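Local coordinates for 3-keto-5-aminohexanoate cleavage protein (Burkholderia xenovorans LB400, PDB 3E02), which probably cleaves 3-keto-5-aminohexanoate or a related beta-keto acid, using a bound zinc ion, at residues 240-249 / 276-287. Sequence-based numbering, arbitrary orientation.
With EDO (1,2-ethanediol), chain L.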
loop_
_atom_site.group_PDB
_atom_site.type_symbol
_atom_site.label_atom_id
_atom_site.label_comp_id
_atom_site.label_asym_id
_atom_site.label_seq_id
_atom_site.Cartn_x
_atom_site.Cartn_y
_atom_site.Cartn_z
ATOM N N GLN A 240 13.149 -16.617 4.591
ATOM C CA GLN A 240 12.616 -17.628 3.677
ATOM C C GLN A 240 11.226 -18.123 4.039
ATOM O O GLN A 240 10.318 -17.957 3.259
ATOM C CB GLN A 240 13.546 -18.838 3.593
ATOM C CG GLN A 240 13.120 -19.944 2.626
ATOM C CD GLN A 240 14.122 -21.057 2.598
ATOM O OE1 GLN A 240 14.216 -21.817 3.558
ATOM N NE2 GLN A 240 14.893 -21.151 1.517
HETATM N N MSE A 241 11.071 -18.734 5.212
HETATM C CA MSE A 241 9.767 -19.321 5.568
HETATM C C MSE A 241 8.597 -18.341 5.686
HETATM O O MSE A 241 7.529 -18.614 5.122
HETATM C CB MSE A 241 9.882 -20.268 6.768
HETATM C CG MSE A 241 10.686 -21.516 6.417
HETATM SE SE MSE A 241 9.857 -22.640 5.034
HETATM C CE MSE A 241 11.375 -23.765 4.645
ATOM N N PRO A 242 8.776 -17.215 6.401
ATOM C CA PRO A 242 7.692 -16.211 6.437
ATOM C C PRO A 242 7.309 -15.684 5.062
ATOM O O PRO A 242 6.122 -15.553 4.774
ATOM C CB PRO A 242 8.282 -15.074 7.285
ATOM C CG PRO A 242 9.381 -15.668 8.021
ATOM C CD PRO A 242 9.886 -16.841 7.295
ATOM N N PHE A 243 8.303 -15.405 4.217
ATOM C CA PHE A 243 8.008 -14.886 2.860
ATOM C C PHE A 243 7.303 -15.875 1.945
ATOM O O PHE A 243 6.344 -15.493 1.294
ATOM C CB PHE A 243 9.236 -14.275 2.180
ATOM C CG PHE A 243 9.363 -12.821 2.457
ATOM C CD1 PHE A 243 9.697 -12.369 3.732
ATOM C CD2 PHE A 243 9.029 -11.893 1.479
ATOM C CE1 PHE A 243 9.759 -10.999 4.010
ATOM C CE2 PHE A 243 9.088 -10.533 1.747
ATOM C CZ PHE A 243 9.436 -10.088 3.001
ATOM N N VAL A 244 7.759 -17.124 1.910
ATOM C CA VAL A 244 7.098 -18.139 1.078
ATOM C C VAL A 244 5.709 -18.491 1.634
ATOM O O VAL A 244 4.832 -18.807 0.850
ATOM C CB VAL A 244 7.953 -19.383 0.804
ATOM C CG1 VAL A 244 9.226 -18.973 0.023
ATOM C CG2 VAL A 244 8.305 -20.158 2.084
ATOM N N THR A 245 5.519 -18.435 2.963
ATOM C CA THR A 245 4.182 -18.637 3.570
ATOM C C THR A 245 3.251 -17.493 3.123
ATOM O O THR A 245 2.095 -17.731 2.735
ATOM C CB THR A 245 4.248 -18.762 5.085
ATOM O OG1 THR A 245 5.117 -19.856 5.413
ATOM C CG2 THR A 245 2.846 -19.006 5.699
HETATM N N MSE A 246 3.761 -16.261 3.167
HETATM C CA MSE A 246 3.027 -15.070 2.691
HETATM C C MSE A 246 2.619 -15.282 1.214
HETATM O O MSE A 246 1.465 -15.043 0.836
HETATM C CB MSE A 246 3.914 -13.818 2.901
HETATM C CG MSE A 246 3.281 -12.433 2.880
HETATM SE SE MSE A 246 4.313 -11.323 4.231
HETATM C CE MSE A 246 6.012 -11.587 3.626
ATOM N N SER A 247 3.560 -15.754 0.387
ATOM C CA SER A 247 3.259 -16.026 -1.035
ATOM C C SER A 247 2.079 -17.009 -1.172
ATOM O O SER A 247 1.117 -16.737 -1.908
ATOM C CB SER A 247 4.468 -16.582 -1.772
ATOM O OG SER A 247 4.213 -16.671 -3.156
ATOM N N ALA A 248 2.153 -18.126 -0.441
ATOM C CA ALA A 248 1.072 -19.147 -0.438
ATOM C C ALA A 248 -0.287 -18.512 -0.116
ATOM O O ALA A 248 -1.257 -18.736 -0.832
ATOM C CB ALA A 248 1.381 -20.276 0.560
ATOM N N ILE A 249 -0.315 -17.703 0.940
ATOM C CA ILE A 249 -1.517 -16.962 1.394
ATOM C C ILE A 249 -2.043 -16.003 0.315
ATOM O O ILE A 249 -3.261 -15.876 0.113
ATOM C CB ILE A 249 -1.224 -16.219 2.716
ATOM C CG1 ILE A 249 -1.045 -17.247 3.850
ATOM C CG2 ILE A 249 -2.340 -15.206 3.070
ATOM C CD1 ILE A 249 -0.524 -16.638 5.139
ATOM N N GLN A 276 13.615 -28.311 4.164
ATOM C CA GLN A 276 12.880 -27.085 3.831
ATOM C C GLN A 276 11.650 -27.368 2.976
ATOM O O GLN A 276 10.607 -26.751 3.188
ATOM C CB GLN A 276 13.795 -26.089 3.132
ATOM C CG GLN A 276 14.926 -25.561 4.051
ATOM C CD GLN A 276 15.917 -24.674 3.298
ATOM O OE1 GLN A 276 15.828 -24.552 2.089
ATOM N NE2 GLN A 276 16.854 -24.057 4.011
ATOM N N VAL A 277 11.772 -28.285 2.011
ATOM C CA VAL A 277 10.633 -28.668 1.157
ATOM C C VAL A 277 9.537 -29.274 2.047
ATOM O O VAL A 277 8.366 -28.861 1.967
ATOM C CB VAL A 277 11.051 -29.639 0.007
ATOM C CG1 VAL A 277 9.808 -30.123 -0.810
ATOM C CG2 VAL A 277 12.070 -28.967 -0.918
ATOM N N ARG A 278 9.927 -30.188 2.939
ATOM C CA ARG A 278 8.969 -30.792 3.871
ATOM C C ARG A 278 8.279 -29.740 4.735
ATOM O O ARG A 278 7.044 -29.793 4.902
ATOM C CB ARG A 278 9.620 -31.867 4.759
ATOM C CG ARG A 278 9.896 -33.165 4.012
ATOM C CD ARG A 278 10.143 -34.306 4.943
ATOM N NE ARG A 278 11.369 -34.157 5.718
ATOM C CZ ARG A 278 12.603 -34.459 5.291
ATOM N NH1 ARG A 278 12.846 -34.952 4.080
ATOM N NH2 ARG A 278 13.628 -34.273 6.115
ATOM N N LYS A 279 9.049 -28.765 5.229
ATOM C CA LYS A 279 8.480 -27.708 6.084
ATOM C C LYS A 279 7.437 -26.849 5.372
ATOM O O LYS A 279 6.329 -26.672 5.895
ATOM C CB LYS A 279 9.561 -26.821 6.721
ATOM C CG LYS A 279 8.976 -25.656 7.530
ATOM C CD LYS A 279 10.002 -24.911 8.355
ATOM C CE LYS A 279 10.389 -25.651 9.596
ATOM N NZ LYS A 279 11.148 -24.808 10.563
ATOM N N ILE A 280 7.778 -26.314 4.202
ATOM C CA ILE A 280 6.828 -25.473 3.470
ATOM C C ILE A 280 5.590 -26.271 3.059
ATOM O O ILE A 280 4.475 -25.746 3.122
ATOM C CB ILE A 280 7.455 -24.666 2.296
ATOM C CG1 ILE A 280 6.466 -23.574 1.799
ATOM C CG2 ILE A 280 7.974 -25.588 1.178
ATOM C CD1 ILE A 280 5.895 -22.639 2.936
ATOM N N ARG A 281 5.776 -27.551 2.723
ATOM C CA ARG A 281 4.648 -28.423 2.414
ATOM C C ARG A 281 3.738 -28.618 3.629
ATOM O O ARG A 281 2.512 -28.597 3.468
ATOM C CB ARG A 281 5.115 -29.765 1.871
ATOM C CG ARG A 281 3.958 -30.633 1.441
ATOM C CD ARG A 281 4.447 -31.866 0.776
ATOM N NE ARG A 281 3.337 -32.638 0.221
ATOM C CZ ARG A 281 3.472 -33.758 -0.483
ATOM N NH1 ARG A 281 4.677 -34.275 -0.728
ATOM N NH2 ARG A 281 2.379 -34.374 -0.944
ATOM N N ARG A 282 4.314 -28.799 4.824
ATOM C CA ARG A 282 3.491 -28.895 6.051
ATOM C C ARG A 282 2.672 -27.611 6.291
ATOM O O ARG A 282 1.473 -27.691 6.554
ATOM C CB ARG A 282 4.315 -29.228 7.287
ATOM C CG ARG A 282 4.842 -30.667 7.294
ATOM C CD ARG A 282 5.348 -31.057 8.639
ATOM N NE ARG A 282 6.397 -30.169 9.134
ATOM C CZ ARG A 282 7.690 -30.237 8.835
ATOM N NH1 ARG A 282 8.181 -31.192 8.059
ATOM N NH2 ARG A 282 8.512 -29.345 9.367
ATOM N N ILE A 283 3.316 -26.451 6.140
ATOM C CA ILE A 283 2.661 -25.146 6.308
ATOM C C ILE A 283 1.485 -25.014 5.309
ATOM O O ILE A 283 0.363 -24.667 5.702
ATOM C CB ILE A 283 3.663 -23.963 6.150
ATOM C CG1 ILE A 283 4.694 -23.942 7.293
ATOM C CG2 ILE A 283 2.908 -22.650 6.127
ATOM C CD1 ILE A 283 5.892 -22.971 7.096
ATOM N N ILE A 284 1.761 -25.285 4.028
ATOM C CA ILE A 284 0.758 -25.310 2.945
ATOM C C ILE A 284 -0.453 -26.177 3.316
ATOM O O ILE A 284 -1.612 -25.750 3.184
ATOM C CB ILE A 284 1.428 -25.790 1.596
ATOM C CG1 ILE A 284 2.285 -24.660 1.031
ATOM C CG2 ILE A 284 0.393 -26.247 0.522
ATOM C CD1 ILE A 284 3.194 -25.095 -0.138
ATOM N N GLU A 285 -0.170 -27.372 3.827
ATOM C CA GLU A 285 -1.215 -28.310 4.223
ATOM C C GLU A 285 -2.015 -27.808 5.423
ATOM O O GLU A 285 -3.239 -27.961 5.435
ATOM C CB GLU A 285 -0.627 -29.702 4.442
ATOM C CG GLU A 285 -0.209 -30.321 3.090
ATOM C CD GLU A 285 0.600 -31.613 3.196
ATOM O OE1 GLU A 285 0.874 -32.096 4.327
ATOM O OE2 GLU A 285 0.969 -32.130 2.113
ATOM N N GLU A 286 -1.339 -27.171 6.390
ATOM C CA GLU A 286 -2.028 -26.547 7.555
ATOM C C GLU A 286 -3.008 -25.448 7.131
ATOM O O GLU A 286 -4.068 -25.293 7.745
ATOM C CB GLU A 286 -1.041 -25.932 8.557
ATOM C CG GLU A 286 -0.086 -26.901 9.236
ATOM C CD GLU A 286 -0.720 -27.843 10.232
ATOM O OE1 GLU A 286 -1.954 -27.897 10.381
ATOM O OE2 GLU A 286 0.059 -28.558 10.876
ATOM N N LEU A 287 -2.641 -24.712 6.080
ATOM C CA LEU A 287 -3.483 -23.675 5.488
ATOM C C LEU A 287 -4.566 -24.202 4.522
ATOM O O LEU A 287 -5.251 -23.396 3.867
ATOM C CB LEU A 287 -2.586 -22.655 4.777
ATOM C CG LEU A 287 -1.658 -21.843 5.675
ATOM C CD1 LEU A 287 -0.602 -21.116 4.841
ATOM C CD2 LEU A 287 -2.503 -20.848 6.502
HETATM C C1 EDO L . 12.038 -32.335 9.311
HETATM O O1 EDO L . 13.134 -33.264 9.219
HETATM C C2 EDO L . 11.624 -31.887 7.910
HETATM O O2 EDO L . 11.377 -30.484 7.749
#
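Selenomethionine Met241 reaches across to Gln276, Lys279 and Ile280 on the neighbouring helix. Its CB leaves the backbone in the direction of that helix. CG lies 4.0 Å from Lys279 CD, the two chains crossing at a slant. A turn about CB-CG (chi2 -64°) then lays SE against Lys279 CG. Met241 SE is also 4.2 Å from Ile280 CB. The terminal CE ends at the backbone of Gln276, 3.4 Å from its O, and also touches Gln276 CB. Beside it the amides of Gln240 and Gln276 meet nearly perpendicular, their planes 83° apart. Gln276 NE2 is held by the carbonyls of Ser261 and Tyr263. The protein belongs to the TIM-barrel clan. Helix 240-249 follows strand 229-235 and helix 273-286 follows strand 253-256, so the contact joins successive outer helices of the beta/alpha barrel. The segment axes come within 10.5 Å and their directions differ by 38°. Gln240 lies at the zinc end, with its side chain about 12 Å from the metal. Further along, Val244 CG2 packs on Ile280 CD1 at 3.6 Å. Thr245 OG1 donates to Met241 O (2.7 Å), from the face opposite the backbone N of Thr245. Thr245 OG1 also lies against CG2 and CD1 of Ile283. Leu287 CD1 touches both Thr245 CG2 and Ile249 CG1. Thr245 also packs on Thr245 of a second subunit. Glu286 of that subunit forms a salt bridge with Arg282 of this chain.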